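Hypothetical protein PH0823 (Pyrococcus horikoshii, PDB 2DUM) is of unknown function but belongs to the universal stress protein A family, and so may take part in stress responses. Local coordinates at residues 109-123 and 143-155. Numbering follows the deposited sequence.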
ATOM      1  N   ILE A 109      -6.240  11.464  -9.518  1.00 49.32           N
ATOM      2  CA  ILE A 109      -5.244  10.527  -9.017  1.00 46.14           C
ATOM      3  C   ILE A 109      -5.101   9.326  -9.962  1.00 46.24           C
ATOM      4  O   ILE A 109      -4.008   9.022 -10.407  1.00 46.10           O
ATOM      5  CB  ILE A 109      -5.626   9.949  -7.641  1.00 45.04           C
ATOM      6  CG1 ILE A 109      -6.096  11.009  -6.659  1.00 43.24           C
ATOM      7  CG2 ILE A 109      -4.494   9.285  -7.055  1.00 42.95           C
ATOM      8  CD1 ILE A 109      -5.080  11.947  -6.292  1.00 40.47           C
ATOM      9  N   VAL A 110      -6.198   8.655 -10.276  1.00 45.81           N
ATOM     10  CA  VAL A 110      -6.122   7.427 -11.007  1.00 46.43           C
ATOM     11  C   VAL A 110      -5.787   7.695 -12.491  1.00 47.73           C
ATOM     12  O   VAL A 110      -5.097   6.939 -13.200  1.00 45.90           O
ATOM     13  CB  VAL A 110      -7.450   6.746 -10.916  1.00 46.40           C
ATOM     14  CG1 VAL A 110      -7.456   5.531 -11.834  1.00 47.31           C
ATOM     15  CG2 VAL A 110      -7.709   6.356  -9.499  1.00 43.70           C
ATOM     16  N   LYS A 111      -6.316   8.811 -12.953  1.00 50.42           N
ATOM     17  CA  LYS A 111      -6.099   9.224 -14.334  1.00 52.36           C
ATOM     18  C   LYS A 111      -4.630   9.464 -14.510  1.00 52.10           C
ATOM     19  O   LYS A 111      -4.017   8.856 -15.364  1.00 53.82           O
ATOM     20  CB  LYS A 111      -6.995  10.424 -14.763  1.00 52.96           C
ATOM     21  CG  LYS A 111      -8.148   9.997 -15.717  1.00 56.79           C
ATOM     22  CD  LYS A 111      -9.498  10.635 -15.463  1.00 60.06           C
ATOM     23  CE  LYS A 111      -9.457  12.076 -15.903  1.00 64.03           C
ATOM     24  NZ  LYS A 111     -10.679  12.819 -15.415  1.00 69.05           N
ATOM     25  N   VAL A 112      -4.060  10.291 -13.660  1.00 52.13           N
ATOM     26  CA  VAL A 112      -2.652  10.634 -13.745  1.00 52.52           C
ATOM     27  C   VAL A 112      -1.744   9.447 -13.411  1.00 51.83           C
ATOM     28  O   VAL A 112      -0.688   9.314 -13.990  1.00 52.04           O
ATOM     29  CB  VAL A 112      -2.307  11.753 -12.751  1.00 53.65           C
ATOM     30  CG1 VAL A 112      -0.802  11.829 -12.500  1.00 54.77           C
ATOM     31  CG2 VAL A 112      -2.881  13.141 -13.194  1.00 55.37           C
ATOM     32  N   ALA A 113      -2.121   8.584 -12.476  1.00 50.83           N
ATOM     33  CA  ALA A 113      -1.298   7.434 -12.239  1.00 48.79           C
ATOM     34  C   ALA A 113      -1.075   6.818 -13.576  1.00 48.08           C
ATOM     35  O   ALA A 113       0.060   6.763 -14.033  1.00 47.20           O
ATOM     36  CB  ALA A 113      -1.974   6.488 -11.346  1.00 48.88           C
ATOM     37  N   GLU A 114      -2.163   6.428 -14.229  1.00 48.33           N
ATOM     38  CA  GLU A 114      -2.048   5.536 -15.383  1.00 50.13           C
ATOM     39  C   GLU A 114      -1.299   6.122 -16.543  1.00 49.82           C
ATOM     40  O   GLU A 114      -0.619   5.389 -17.288  1.00 48.83           O
ATOM     41  CB  GLU A 114      -3.398   5.002 -15.878  1.00 50.50           C
ATOM     42  CG  GLU A 114      -3.238   3.653 -16.608  1.00 53.46           C
ATOM     43  CD  GLU A 114      -3.117   2.462 -15.609  1.00 61.88           C
ATOM     44  OE1 GLU A 114      -3.806   2.485 -14.523  1.00 62.67           O
ATOM     45  OE2 GLU A 114      -2.329   1.492 -15.897  1.00 64.69           O
ATOM     46  N   GLU A 115      -1.468   7.427 -16.676  1.00 49.84           N
ATOM     47  CA  GLU A 115      -0.920   8.188 -17.772  1.00 52.68           C
ATOM     48  C   GLU A 115       0.575   8.490 -17.686  1.00 52.28           C
ATOM     49  O   GLU A 115       1.181   8.753 -18.726  1.00 54.25           O
ATOM     50  CB  GLU A 115      -1.565   9.576 -17.867  1.00 52.57           C
ATOM     51  CG  GLU A 115      -3.040   9.733 -18.137  1.00 55.71           C
ATOM     52  CD  GLU A 115      -3.474  11.168 -17.812  1.00 57.52           C
ATOM     53  OE1 GLU A 115      -4.683  11.475 -17.918  1.00 65.70           O
ATOM     54  OE2 GLU A 115      -2.609  12.013 -17.426  1.00 66.48           O
ATOM     55  N   GLU A 116       1.166   8.602 -16.496  1.00 51.05           N
ATOM     56  CA  GLU A 116       2.596   8.713 -16.448  1.00 50.15           C
ATOM     57  C   GLU A 116       3.317   7.431 -16.196  1.00 48.78           C
ATOM     58  O   GLU A 116       4.490   7.470 -15.772  1.00 48.70           O
ATOM     59  CB  GLU A 116       3.040   9.656 -15.380  1.00 51.27           C
ATOM     60  CG  GLU A 116       3.573  10.875 -15.997  1.00 55.84           C
ATOM     61  CD  GLU A 116       2.426  11.573 -16.534  1.00 58.57           C
ATOM     62  OE1 GLU A 116       1.349  11.217 -15.973  1.00 56.04           O
ATOM     63  OE2 GLU A 116       2.598  12.386 -17.492  1.00 59.80           O
ATOM     64  N   ASN A 117       2.635   6.325 -16.461  1.00 46.39           N
ATOM     65  CA  ASN A 117       3.136   5.042 -16.173  1.00 44.83           C
ATOM     66  C   ASN A 117       4.070   5.088 -14.953  1.00 43.20           C
ATOM     67  O   ASN A 117       5.311   4.994 -15.052  1.00 43.61           O
ATOM     68  CB  ASN A 117       3.780   4.443 -17.386  1.00 44.91           C
ATOM     69  CG  ASN A 117       3.982   2.973 -17.205  1.00 51.71           C
ATOM     70  OD1 ASN A 117       4.960   2.390 -17.687  1.00 59.13           O
ATOM     71  ND2 ASN A 117       3.091   2.350 -16.418  1.00 56.16           N
ATOM     72  N   VAL A 118       3.453   5.307 -13.789  1.00 41.48           N
ATOM     73  CA  VAL A 118       4.157   5.415 -12.512  1.00 37.55           C
ATOM     74  C   VAL A 118       4.333   4.024 -11.915  1.00 37.40           C
ATOM     75  O   VAL A 118       3.555   3.129 -12.231  1.00 36.59           O
ATOM     76  CB  VAL A 118       3.410   6.324 -11.502  1.00 37.17           C
ATOM     77  CG1 VAL A 118       2.970   7.516 -12.129  1.00 35.45           C
ATOM     78  CG2 VAL A 118       2.228   5.621 -10.806  1.00 34.02           C
ATOM     79  N   SER A 119       5.331   3.875 -11.024  1.00 36.97           N
ATOM     80  CA  SER A 119       5.689   2.582 -10.433  1.00 36.58           C
ATOM     81  C   SER A 119       4.772   2.233  -9.315  1.00 35.06           C
ATOM     82  O   SER A 119       4.467   1.071  -9.178  1.00 36.81           O
ATOM     83  CB  SER A 119       7.124   2.570  -9.908  1.00 36.82           C
ATOM     84  OG  SER A 119       7.295   3.693  -9.092  1.00 36.78           O
ATOM     85  N   LEU A 120       4.356   3.239  -8.560  1.00 32.46           N
ATOM     86  CA  LEU A 120       3.657   3.113  -7.333  1.00 30.85           C
ATOM     87  C   LEU A 120       2.787   4.313  -7.179  1.00 31.94           C
ATOM     88  O   LEU A 120       3.119   5.388  -7.689  1.00 31.52           O
ATOM     89  CB  LEU A 120       4.627   3.182  -6.180  1.00 29.14           C
ATOM     90  CG  LEU A 120       4.030   2.922  -4.802  1.00 28.38           C
ATOM     91  CD1 LEU A 120       3.104   1.723  -4.751  1.00 27.35           C
ATOM     92  CD2 LEU A 120       5.079   2.591  -3.817  1.00 25.29           C
ATOM     93  N   ILE A 121       1.672   4.165  -6.451  1.00 33.79           N
ATOM     94  CA  ILE A 121       1.073   5.363  -5.845  1.00 35.48           C
ATOM     95  C   ILE A 121       1.168   5.317  -4.334  1.00 36.75           C
ATOM     96  O   ILE A 121       1.009   4.236  -3.762  1.00 38.03           O
ATOM     97  CB  ILE A 121      -0.296   5.908  -6.439  1.00 33.96           C
ATOM     98  CG1 ILE A 121      -1.235   6.125  -5.312  1.00 36.57           C
ATOM     99  CG2 ILE A 121      -1.005   5.016  -7.392  1.00 33.15           C
ATOM    100  CD1 ILE A 121      -1.909   7.443  -5.316  1.00 40.80           C
ATOM    101  N   ILE A 122       1.495   6.449  -3.710  1.00 37.58           N
ATOM    102  CA  ILE A 122       1.621   6.518  -2.263  1.00 39.54           C
ATOM    103  C   ILE A 122       0.622   7.486  -1.827  1.00 41.34           C
ATOM    104  O   ILE A 122       0.558   8.551  -2.415  1.00 42.18           O
ATOM    105  CB  ILE A 122       2.922   7.168  -1.840  1.00 39.76           C
ATOM    106  CG1 ILE A 122       4.077   6.188  -2.031  1.00 42.49           C
ATOM    107  CG2 ILE A 122       2.909   7.557  -0.386  1.00 35.24           C
ATOM    108  CD1 ILE A 122       5.381   6.889  -2.312  1.00 39.94           C
ATOM    109  N   LEU A 123      -0.116   7.118  -0.775  1.00 43.73           N
ATOM    110  CA  LEU A 123      -1.217   7.876  -0.163  1.00 45.76           C
ATOM    111  C   LEU A 123      -1.169   7.882   1.361  1.00 48.95           C
ATOM    112  O   LEU A 123      -0.824   6.839   1.983  1.00 49.59           O
ATOM    113  CB  LEU A 123      -2.518   7.153  -0.365  1.00 45.15           C
ATOM    114  CG  LEU A 123      -3.378   7.218  -1.562  1.00 44.03           C
ATOM    115  CD1 LEU A 123      -2.798   8.397  -2.215  1.00 47.65           C
ATOM    116  CD2 LEU A 123      -3.184   5.965  -2.362  1.00 39.36           C
ATOM    117  N   VAL A 143      -9.336   5.360  -4.941  1.00 55.03           N
ATOM    118  CA  VAL A 143      -8.141   5.035  -5.712  1.00 52.60           C
ATOM    119  C   VAL A 143      -7.818   3.556  -5.501  1.00 52.41           C
ATOM    120  O   VAL A 143      -7.772   2.810  -6.491  1.00 52.10           O
ATOM    121  CB  VAL A 143      -6.926   5.908  -5.375  1.00 51.95           C
ATOM    122  CG1 VAL A 143      -5.823   5.605  -6.280  1.00 46.44           C
ATOM    123  CG2 VAL A 143      -7.278   7.305  -5.556  1.00 51.63           C
ATOM    124  N   LEU A 144      -7.643   3.142  -4.237  1.00 50.89           N
ATOM    125  CA  LEU A 144      -7.448   1.741  -3.929  1.00 50.60           C
ATOM    126  C   LEU A 144      -8.129   0.780  -4.877  1.00 51.53           C
ATOM    127  O   LEU A 144      -7.500  -0.154  -5.367  1.00 50.33           O
ATOM    128  CB  LEU A 144      -7.935   1.426  -2.556  1.00 49.27           C
ATOM    129  CG  LEU A 144      -6.680   0.888  -1.950  1.00 48.75           C
ATOM    130  CD1 LEU A 144      -6.831   0.710  -0.451  1.00 50.04           C
ATOM    131  CD2 LEU A 144      -6.344  -0.377  -2.622  1.00 48.08           C
ATOM    132  N   ARG A 145      -9.407   1.049  -5.133  1.00 54.05           N
ATOM    133  CA  ARG A 145     -10.311   0.147  -5.836  1.00 57.43           C
ATOM    134  C   ARG A 145     -10.282   0.255  -7.381  1.00 57.59           C
ATOM    135  O   ARG A 145     -10.602  -0.682  -8.082  1.00 56.96           O
ATOM    136  CB  ARG A 145     -11.736   0.440  -5.340  1.00 60.04           C
ATOM    137  CG  ARG A 145     -12.548  -0.791  -4.812  1.00 66.43           C
ATOM    138  CD  ARG A 145     -12.442  -1.029  -3.199  1.00 73.37           C
ATOM    139  NE  ARG A 145     -13.319  -2.158  -2.722  1.00 76.09           N
ATOM    140  CZ  ARG A 145     -13.371  -2.714  -1.483  1.00 75.62           C
ATOM    141  NH1 ARG A 145     -12.578  -2.246  -0.502  1.00 78.63           N
ATOM    142  NH2 ARG A 145     -14.206  -3.762  -1.235  1.00 73.67           N
ATOM    143  N   LYS A 146      -9.926   1.425  -7.899  1.00 58.04           N
ATOM    144  CA  LYS A 146     -10.108   1.713  -9.283  1.00 57.85           C
ATOM    145  C   LYS A 146      -8.804   1.522 -10.000  1.00 56.96           C
ATOM    146  O   LYS A 146      -8.762   1.233 -11.205  1.00 58.36           O
ATOM    147  CB  LYS A 146     -10.620   3.147  -9.443  1.00 59.70           C
ATOM    148  CG  LYS A 146     -12.160   3.302  -9.763  1.00 62.48           C
ATOM    149  CD  LYS A 146     -13.058   3.470  -8.462  1.00 68.79           C
ATOM    150  CE  LYS A 146     -14.590   2.848  -8.543  1.00 68.24           C
ATOM    151  NZ  LYS A 146     -15.527   2.999  -7.273  1.00 66.40           N
ATOM    152  N   THR A 147      -7.711   1.646  -9.275  1.00 55.07           N
ATOM    153  CA  THR A 147      -6.410   1.598  -9.934  1.00 52.64           C
ATOM    154  C   THR A 147      -5.872   0.204 -10.301  1.00 52.23           C
ATOM    155  O   THR A 147      -6.394  -0.792  -9.828  1.00 52.17           O
ATOM    156  CB  THR A 147      -5.412   2.391  -9.161  1.00 52.24           C
ATOM    157  OG1 THR A 147      -4.387   2.745 -10.051  1.00 52.51           O
ATOM    158  CG2 THR A 147      -4.818   1.639  -8.003  1.00 50.63           C
ATOM    159  N   LYS A 148      -4.869   0.142 -11.187  1.00 51.96           N
ATOM    160  CA  LYS A 148      -4.127  -1.136 -11.541  1.00 51.30           C
ATOM    161  C   LYS A 148      -2.696  -1.136 -10.999  1.00 49.23           C
ATOM    162  O   LYS A 148      -2.082  -2.195 -10.642  1.00 50.33           O
ATOM    163  CB  LYS A 148      -4.004  -1.356 -13.045  1.00 51.67           C
ATOM    164  CG  LYS A 148      -5.247  -1.033 -13.871  1.00 54.10           C
ATOM    165  CD  LYS A 148      -6.490  -1.812 -13.458  1.00 55.67           C
ATOM    166  CE  LYS A 148      -7.714  -1.234 -14.207  1.00 56.36           C
ATOM    167  NZ  LYS A 148      -7.236  -0.899 -15.581  1.00 54.26           N
ATOM    168  N   LYS A 149      -2.174   0.077 -10.946  1.00 46.00           N
ATOM    169  CA  LYS A 149      -0.979   0.424 -10.196  1.00 42.38           C
ATOM    170  C   LYS A 149      -0.927  -0.171  -8.699  1.00 41.40           C
ATOM    171  O   LYS A 149      -1.988  -0.564  -8.121  1.00 40.51           O
ATOM    172  CB  LYS A 149      -0.812   1.959 -10.292  1.00 42.31           C
ATOM    173  CG  LYS A 149       0.007   2.518 -11.491  1.00 41.56           C
ATOM    174  CD  LYS A 149      -0.566   2.203 -12.830  1.00 46.71           C
ATOM    175  CE  LYS A 149       0.353   2.643 -13.926  1.00 52.82           C
ATOM    176  NZ  LYS A 149       1.739   1.984 -13.840  1.00 58.16           N
ATOM    177  N   PRO A 150       0.306  -0.377  -8.135  1.00 39.37           N
ATOM    178  CA  PRO A 150       0.438  -0.698  -6.699  1.00 38.27           C
ATOM    179  C   PRO A 150       0.280   0.502  -5.818  1.00 36.36           C
ATOM    180  O   PRO A 150       0.268   1.629  -6.353  1.00 36.20           O
ATOM    181  CB  PRO A 150       1.801  -1.345  -6.598  1.00 38.12           C
ATOM    182  CG  PRO A 150       2.584  -0.842  -7.762  1.00 38.97           C
ATOM    183  CD  PRO A 150       1.590  -0.501  -8.854  1.00 38.74           C
ATOM    184  N   VAL A 151       0.032   0.293  -4.514  1.00 34.73           N
ATOM    185  CA  VAL A 151      -0.396   1.411  -3.672  1.00 34.37           C
ATOM    186  C   VAL A 151       0.150   1.353  -2.282  1.00 34.58           C
ATOM    187  O   VAL A 151      -0.052   0.365  -1.597  1.00 35.96           O
ATOM    188  CB  VAL A 151      -1.927   1.537  -3.548  1.00 34.09           C
ATOM    189  CG1 VAL A 151      -2.325   2.667  -2.518  1.00 35.45           C
ATOM    190  CG2 VAL A 151      -2.572   1.876  -4.853  1.00 32.97           C
ATOM    191  N   LEU A 152       0.810   2.414  -1.830  1.00 33.76           N
ATOM    192  CA  LEU A 152       1.377   2.388  -0.517  1.00 32.70           C
ATOM    193  C   LEU A 152       0.456   3.224   0.387  1.00 34.20           C
ATOM    194  O   LEU A 152       0.246   4.495   0.240  1.00 32.64           O
ATOM    195  CB  LEU A 152       2.765   3.002  -0.588  1.00 32.18           C
ATOM    196  CG  LEU A 152       3.907   2.313   0.172  1.00 30.60           C
ATOM    197  CD1 LEU A 152       5.006   3.246   0.452  1.00 34.16           C
ATOM    198  CD2 LEU A 152       3.517   1.862   1.431  1.00 26.93           C
ATOM    199  N   ILE A 153      -0.148   2.564   1.349  1.00 34.91           N
ATOM    200  CA  ILE A 153      -0.862   3.459   2.236  1.00 36.42           C
ATOM    201  C   ILE A 153      -0.048   3.656   3.500  1.00 38.43           C
ATOM    202  O   ILE A 153       0.261   2.714   4.233  1.00 37.15           O
ATOM    203  CB  ILE A 153      -2.413   3.254   2.366  1.00 35.37           C
ATOM    204  CG1 ILE A 153      -2.780   3.643   3.761  1.00 42.27           C
ATOM    205  CG2 ILE A 153      -2.916   1.887   2.028  1.00 27.17           C
ATOM    206  CD1 ILE A 153      -2.504   2.447   4.865  1.00 55.42           C
ATOM    207  N   ILE A 154       0.407   4.881   3.685  1.00 42.27           N
ATOM    208  CA  ILE A 154       1.321   5.174   4.796  1.00 46.53           C
ATOM    209  C   ILE A 154       0.391   5.708   5.870  1.00 48.65           C
ATOM    210  O   ILE A 154      -0.782   6.060   5.526  1.00 49.15           O
ATOM    211  CB  ILE A 154       2.512   6.114   4.338  1.00 46.28           C
ATOM    212  CG1 ILE A 154       3.861   5.662   4.849  1.00 47.65           C
ATOM    213  CG2 ILE A 154       2.452   7.465   4.929  1.00 50.81           C
ATOM    214  CD1 ILE A 154       4.588   4.655   3.936  1.00 52.42           C
ATOM    215  N   LYS A 155       0.839   5.711   7.131  1.00 51.36           N
ATOM    216  CA  LYS A 155      -0.072   6.014   8.222  1.00 55.02           C
ATOM    217  C   LYS A 155       0.483   6.806   9.435  1.00 59.89           C
ATOM    218  O   LYS A 155      -0.057   7.873   9.797  1.00 61.56           O
ATOM    219  CB  LYS A 155      -0.673   4.703   8.688  1.00 54.19           C
ATOM    220  CG  LYS A 155      -2.160   4.750   8.976  1.00 50.43           C
ATOM    221  CD  LYS A 155      -2.706   3.398   9.358  1.00 45.48           C
ATOM    222  CE  LYS A 155      -3.109   2.552   8.165  1.00 44.69           C
ATOM    223  NZ  LYS A 155      -4.293   1.722   8.642  1.00 45.31           N
TER
HETATM  224  O   HOH W   1      -4.280   4.427 -12.436  1.00 46.84           O
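Ile121 and Leu123 lie in strand 120-123, which runs parallel to strand 151-154 at an axis angle of 18° and is tied to it by four backbone hydrogen bonds, from Ile121 N to Pro150 O (2.9 Å) through to Ile154 N to Leu123 O (2.9 Å). On the face carrying Ile121, Leu123 CD2 meets Val151 CG1, while helices 109-115 and 143-146 pack above: Val143 sets CG2 against Ile109 CG2 (3.7 Å) and CG1 against Val110 CG2 (3.8 Å). On the other face Ile122 and Leu152 lie side by side, pointing the same way, with Ile122 CG1 3.7 Å from Leu152 CB.

Lys149 closes the end where the strands begin. Bent at chi2 (61°) and again at chi4, its chain passes Val118 CG2 and the Glu114 carboxylate, bringing NZ into the carbonyl plane of Val118 O for a 2.7 Å hydrogen bond; Asp158 of the second subunit adds a salt bridge. With an alanine in place of Lys149, Val118 O and that aspartate would probably lose their ammonium partner, and a gap would be likely to open beside Glu114. A water links Val110 O, Glu114 OE1 and Thr147 OG1.

Strand 151-154, the last of the chain's parallel sheet, pairs antiparallel with a strand of the second subunit. Two adjacent parallel strands joined through helix 138-146 form the beta-alpha-beta crossover that builds the Rossmann-like alpha/beta fold of universal stress proteins.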